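Local coordinates for protein putative aspartate aminotransferase (Thermus thermophilus, PDB 1IUG) that probably acts as a pyridoxal-phosphate-dependent aminotransferase of class V, passing amino groups between amino acids such as aspartate and 2-oxo acids, at residues W259-L273 against R331-L345. Residues are numbered along the deposited sequence; the frame is centred on the assembly and turned at random.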
loop_
_atom_site.group_PDB
_atom_site.type_symbol
_atom_site.label_atom_id
_atom_site.label_comp_id
_atom_site.label_asym_id
_atom_site.label_seq_id
_atom_site.Cartn_x
_atom_site.Cartn_y
_atom_site.Cartn_z
ATOM N N TRP A 259 14.858 20.866 18.550
ATOM C CA TRP A 259 14.520 22.104 19.245
ATOM C C TRP A 259 13.005 22.246 19.426
ATOM O O TRP A 259 12.536 22.636 20.494
ATOM C CB TRP A 259 15.087 23.308 18.485
ATOM C CG TRP A 259 14.698 24.625 19.083
ATOM C CD1 TRP A 259 15.340 25.289 20.086
ATOM C CD2 TRP A 259 13.552 25.421 18.743
ATOM N NE1 TRP A 259 14.663 26.445 20.398
ATOM C CE2 TRP A 259 13.561 26.550 19.590
ATOM C CE3 TRP A 259 12.516 25.283 17.808
ATOM C CZ2 TRP A 259 12.573 27.539 19.533
ATOM C CZ3 TRP A 259 11.533 26.265 17.751
ATOM C CH2 TRP A 259 11.569 27.379 18.610
ATOM N N GLN A 260 12.250 21.909 18.381
ATOM C CA GLN A 260 10.788 21.990 18.406
ATOM C C GLN A 260 10.153 21.071 19.445
ATOM O O GLN A 260 9.194 21.454 20.113
ATOM C CB GLN A 260 10.205 21.671 17.020
ATOM C CG GLN A 260 10.408 22.773 15.985
ATOM C CD GLN A 260 9.927 22.380 14.594
ATOM O OE1 GLN A 260 10.104 21.242 14.167
ATOM N NE2 GLN A 260 9.333 23.330 13.877
ATOM N N ASN A 261 10.684 19.856 19.571
ATOM C CA ASN A 261 10.159 18.891 20.524
ATOM C C ASN A 261 10.517 19.289 21.952
ATOM O O ASN A 261 9.699 19.151 22.864
ATOM C CB ASN A 261 10.688 17.489 20.219
ATOM C CG ASN A 261 9.815 16.403 20.811
ATOM O OD1 ASN A 261 8.616 16.343 20.537
ATOM N ND2 ASN A 261 10.409 15.539 21.625
ATOM N N ALA A 262 11.739 19.792 22.132
ATOM C CA ALA A 262 12.212 20.232 23.441
ATOM C C ALA A 262 11.375 21.429 23.892
ATOM O O ALA A 262 11.172 21.648 25.088
ATOM C CB ALA A 262 13.680 20.611 23.369
ATOM N N LEU A 263 10.891 22.192 22.915
ATOM C CA LEU A 263 10.052 23.357 23.174
ATOM C C LEU A 263 8.741 22.902 23.818
ATOM O O LEU A 263 8.246 23.541 24.747
ATOM C CB LEU A 263 9.768 24.097 21.863
ATOM C CG LEU A 263 8.929 25.374 21.937
ATOM C CD1 LEU A 263 9.685 26.452 22.708
ATOM C CD2 LEU A 263 8.601 25.851 20.533
ATOM N N LEU A 264 8.197 21.785 23.332
ATOM C CA LEU A 264 6.949 21.234 23.860
ATOM C C LEU A 264 7.121 20.695 25.279
ATOM O O LEU A 264 6.255 20.897 26.131
ATOM C CB LEU A 264 6.414 20.134 22.944
ATOM C CG LEU A 264 6.030 20.553 21.523
ATOM C CD1 LEU A 264 5.569 19.335 20.738
ATOM C CD2 LEU A 264 4.949 21.616 21.563
ATOM N N TYR A 265 8.228 19.998 25.524
ATOM C CA TYR A 265 8.507 19.462 26.853
ATOM C C TYR A 265 8.760 20.592 27.841
ATOM O O TYR A 265 8.394 20.490 29.010
ATOM C CB TYR A 265 9.706 18.511 26.828
ATOM C CG TYR A 265 9.340 17.076 26.504
ATOM C CD1 TYR A 265 9.856 16.443 25.374
ATOM C CD2 TYR A 265 8.487 16.347 27.338
ATOM C CE1 TYR A 265 9.539 15.125 25.083
ATOM C CE2 TYR A 265 8.160 15.023 27.055
ATOM C CZ TYR A 265 8.690 14.420 25.925
ATOM O OH TYR A 265 8.369 13.114 25.628
ATOM N N GLY A 266 9.362 21.678 27.356
ATOM C CA GLY A 266 9.635 22.822 28.211
ATOM C C GLY A 266 8.348 23.431 28.742
ATOM O O GLY A 266 8.226 23.699 29.935
ATOM N N VAL A 267 7.376 23.618 27.854
ATOM C CA VAL A 267 6.081 24.191 28.216
ATOM C C VAL A 267 5.306 23.292 29.178
ATOM O O VAL A 267 4.722 23.774 30.151
ATOM C CB VAL A 267 5.222 24.453 26.959
ATOM C CG1 VAL A 267 3.828 24.922 27.350
ATOM C CG2 VAL A 267 5.899 25.484 26.071
ATOM N N GLY A 268 5.299 21.991 28.899
ATOM C CA GLY A 268 4.590 21.047 29.746
ATOM C C GLY A 268 5.171 20.941 31.145
ATOM O O GLY A 268 4.429 20.915 32.129
ATOM N N GLU A 269 6.498 20.890 31.235
ATOM C CA GLU A 269 7.184 20.784 32.517
ATOM C C GLU A 269 6.982 22.008 33.408
ATOM O O GLU A 269 6.796 21.866 34.615
ATOM C CB GLU A 269 8.670 20.506 32.308
ATOM C CG GLU A 269 8.941 19.126 31.723
ATOM C CD GLU A 269 10.413 18.869 31.452
ATOM O OE1 GLU A 269 11.133 19.812 31.050
ATOM O OE2 GLU A 269 10.849 17.713 31.634
ATOM N N GLU A 270 7.012 23.203 32.819
ATOM C CA GLU A 270 6.797 24.420 33.598
ATOM C C GLU A 270 5.338 24.464 34.066
ATOM O O GLU A 270 5.014 25.114 35.060
ATOM C CB GLU A 270 7.139 25.676 32.787
ATOM C CG GLU A 270 6.203 25.954 31.622
ATOM C CD GLU A 270 6.352 27.356 31.049
ATOM O OE1 GLU A 270 7.500 27.805 30.829
ATOM O OE2 GLU A 270 5.311 28.006 30.813
ATOM N N GLY A 271 4.470 23.757 33.344
ATOM C CA GLY A 271 3.062 23.697 33.698
ATOM C C GLY A 271 2.771 22.602 34.711
ATOM O O GLY A 271 1.614 22.359 35.057
ATOM N N GLY A 272 3.820 21.914 35.159
ATOM C CA GLY A 272 3.666 20.858 36.144
ATOM C C GLY A 272 3.383 19.454 35.638
ATOM O O GLY A 272 3.035 18.580 36.433
ATOM N N LEU A 273 3.529 19.223 34.335
ATOM C CA LEU A 273 3.281 17.899 33.769
ATOM C C LEU A 273 4.520 17.025 33.879
ATOM O O LEU A 273 5.645 17.522 33.872
ATOM C CB LEU A 273 2.860 17.994 32.303
ATOM C CG LEU A 273 1.676 18.887 31.941
ATOM C CD1 LEU A 273 1.357 18.697 30.471
ATOM C CD2 LEU A 273 0.470 18.547 32.792
ATOM N N ARG A 331 10.207 27.302 12.642
ATOM C CA ARG A 331 10.586 27.869 13.933
ATOM C C ARG A 331 9.414 28.624 14.597
ATOM O O ARG A 331 9.066 28.373 15.751
ATOM C CB ARG A 331 11.753 28.837 13.665
ATOM C CG ARG A 331 12.808 29.048 14.744
ATOM C CD ARG A 331 12.255 29.607 16.031
ATOM N NE ARG A 331 13.273 30.297 16.829
ATOM C CZ ARG A 331 14.387 29.740 17.303
ATOM N NH1 ARG A 331 14.672 28.462 17.062
ATOM N NH2 ARG A 331 15.197 30.454 18.074
ATOM N N TYR A 332 8.757 29.481 13.823
ATOM C CA TYR A 332 7.673 30.308 14.339
ATOM C C TYR A 332 6.300 29.674 14.497
ATOM O O TYR A 332 5.511 30.103 15.341
ATOM C CB TYR A 332 7.645 31.617 13.557
ATOM C CG TYR A 332 9.035 32.207 13.550
ATOM C CD1 TYR A 332 9.853 32.102 12.421
ATOM C CD2 TYR A 332 9.586 32.746 14.716
ATOM C CE1 TYR A 332 11.182 32.506 12.458
ATOM C CE2 TYR A 332 10.913 33.152 14.764
ATOM C CZ TYR A 332 11.706 33.028 13.633
ATOM O OH TYR A 332 13.024 33.408 13.679
ATOM N N GLU A 333 6.021 28.640 13.712
ATOM C CA GLU A 333 4.749 27.947 13.840
ATOM C C GLU A 333 4.817 27.134 15.130
ATOM O O GLU A 333 3.823 26.993 15.841
ATOM C CB GLU A 333 4.497 27.054 12.623
ATOM C CG GLU A 333 4.137 27.854 11.385
ATOM C CD GLU A 333 4.128 27.029 10.116
ATOM O OE1 GLU A 333 3.193 27.201 9.316
ATOM O OE2 GLU A 333 5.059 26.225 9.902
ATOM N N ALA A 334 6.016 26.651 15.448
ATOM C CA ALA A 334 6.248 25.880 16.665
ATOM C C ALA A 334 6.033 26.785 17.878
ATOM O O ALA A 334 5.385 26.384 18.846
ATOM C CB ALA A 334 7.659 25.308 16.671
ATOM N N LEU A 335 6.563 28.009 17.817
ATOM C CA LEU A 335 6.393 28.972 18.907
ATOM C C LEU A 335 4.903 29.251 19.108
ATOM O O LEU A 335 4.441 29.459 20.230
ATOM C CB LEU A 335 7.134 30.282 18.610
ATOM C CG LEU A 335 8.660 30.327 18.740
ATOM C CD1 LEU A 335 9.173 31.730 18.402
ATOM C CD2 LEU A 335 9.077 29.954 20.153
ATOM N N GLY A 336 4.154 29.233 18.009
ATOM C CA GLY A 336 2.721 29.454 18.080
ATOM C C GLY A 336 2.031 28.304 18.792
ATOM O O GLY A 336 1.104 28.524 19.574
ATOM N N VAL A 337 2.485 27.079 18.517
ATOM C CA VAL A 337 1.931 25.876 19.138
ATOM C C VAL A 337 2.224 25.916 20.638
ATOM O O VAL A 337 1.390 25.516 21.454
ATOM C CB VAL A 337 2.546 24.574 18.534
ATOM C CG1 VAL A 337 1.993 23.351 19.239
ATOM C CG2 VAL A 337 2.245 24.482 17.053
ATOM N N ALA A 338 3.419 26.397 20.986
ATOM C CA ALA A 338 3.836 26.515 22.380
ATOM C C ALA A 338 2.870 27.436 23.125
ATOM O O ALA A 338 2.524 27.182 24.281
ATOM C CB ALA A 338 5.261 27.065 22.459
ATOM N N GLY A 339 2.438 28.499 22.451
ATOM C CA GLY A 339 1.503 29.435 23.048
ATOM C C GLY A 339 0.147 28.783 23.245
ATOM O O GLY A 339 -0.520 29.013 24.256
ATOM N N MET A 340 -0.253 27.966 22.273
ATOM C CA MET A 340 -1.525 27.251 22.325
ATOM C C MET A 340 -1.492 26.258 23.481
ATOM O O MET A 340 -2.495 26.049 24.163
ATOM C CB MET A 340 -1.762 26.486 21.020
ATOM C CG MET A 340 -3.089 25.736 20.975
ATOM S SD MET A 340 -3.146 24.482 19.685
ATOM C CE MET A 340 -3.204 25.510 18.212
ATOM N N PHE A 341 -0.334 25.629 23.666
ATOM C CA PHE A 341 -0.139 24.659 24.730
ATOM C C PHE A 341 -0.250 25.400 26.069
ATOM O O PHE A 341 -0.879 24.901 26.997
ATOM C CB PHE A 341 1.224 23.970 24.567
ATOM C CG PHE A 341 1.399 22.733 25.412
ATOM C CD1 PHE A 341 0.317 22.147 26.070
ATOM C CD2 PHE A 341 2.659 22.160 25.562
ATOM C CE1 PHE A 341 0.488 21.018 26.864
ATOM C CE2 PHE A 341 2.839 21.024 26.360
ATOM C CZ PHE A 341 1.749 20.455 27.011
ATOM N N ARG A 342 0.317 26.606 26.138
ATOM C CA ARG A 342 0.247 27.431 27.346
ATOM C C ARG A 342 -1.220 27.650 27.705
ATOM O O ARG A 342 -1.631 27.406 28.833
ATOM C CB ARG A 342 0.867 28.816 27.120
ATOM C CG ARG A 342 2.365 28.880 26.900
ATOM C CD ARG A 342 3.148 28.329 28.075
ATOM N NE ARG A 342 4.434 29.004 28.289
ATOM C CZ ARG A 342 5.337 29.280 27.347
ATOM N NH1 ARG A 342 5.131 28.956 26.076
ATOM N NH2 ARG A 342 6.470 29.876 27.689
ATOM N N GLU A 343 -1.999 28.105 26.724
ATOM C CA GLU A 343 -3.422 28.379 26.917
ATOM C C GLU A 343 -4.227 27.178 27.403
ATOM O O GLU A 343 -5.087 27.320 28.269
ATOM C CB GLU A 343 -4.038 28.938 25.631
ATOM C CG GLU A 343 -3.435 30.266 25.194
ATOM C CD GLU A 343 -4.183 30.924 24.042
ATOM O OE1 GLU A 343 -5.153 30.327 23.526
ATOM O OE2 GLU A 343 -3.794 32.050 23.657
ATOM N N VAL A 344 -3.954 26.005 26.835
ATOM C CA VAL A 344 -4.651 24.781 27.228
ATOM C C VAL A 344 -4.325 24.433 28.680
ATOM O O VAL A 344 -5.181 23.945 29.417
ATOM C CB VAL A 344 -4.272 23.596 26.304
ATOM C CG1 VAL A 344 -4.852 22.294 26.833
ATOM C CG2 VAL A 344 -4.784 23.853 24.899
ATOM N N LEU A 345 -3.086 24.707 29.081
ATOM C CA LEU A 345 -2.624 24.444 30.437
ATOM C C LEU A 345 -3.322 25.359 31.451
ATOM O O LEU A 345 -3.759 24.902 32.507
ATOM C CB LEU A 345 -1.102 24.606 30.508
ATOM C CG LEU A 345 -0.249 23.333 30.604
ATOM C CD1 LEU A 345 -0.847 22.203 29.792
ATOM C CD2 LEU A 345 1.171 23.631 30.162
#
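R331 lays its guanidinium almost flat over one face of the W259 indole, planes 15° apart, a cation-pi stack with CZ of R331 4.0 Å from the centroid of the six-membered ring of W259. CG of W259 lies anti to the backbone N (chi1 176°), which swings the indole toward helix 331-348. An alanine in place of W259 would probably leave the R331 guanidinium without its stacking platform and take the indole contact from A334 and L335. CB of A334 meets CG of Q260 at 3.8 Å, while the Q260 amide is hydrogen-bonded to the carbonyl of Y329. L335 reaches the indole edge with CD2. The small A338 admits L263 and V267, and V267 fits as a knob among A338, F341, R342 and L345. F341 passes V267 with CD2 3.5 Å from CG1 of V267, and directs its ring edge at the L264 carbonyl. R342 bends back to E270, a salt bridge whose NE to OE2 hydrogen bond, 2.9 Å, is weak. L345 CD2 closes the seam against CA of G271, where a CB would clash, within the Schellman motif ending at G272. Segments 259-270 and 331-345 run nearly parallel, crossing at -20°, consistent with the helix-on-sheet C-terminal domain of fold-type I enzymes: L264 and L273 rest on strands 320-323 and 285-288, F341 on 320-323, and M340 and V344 meet helix 295-303.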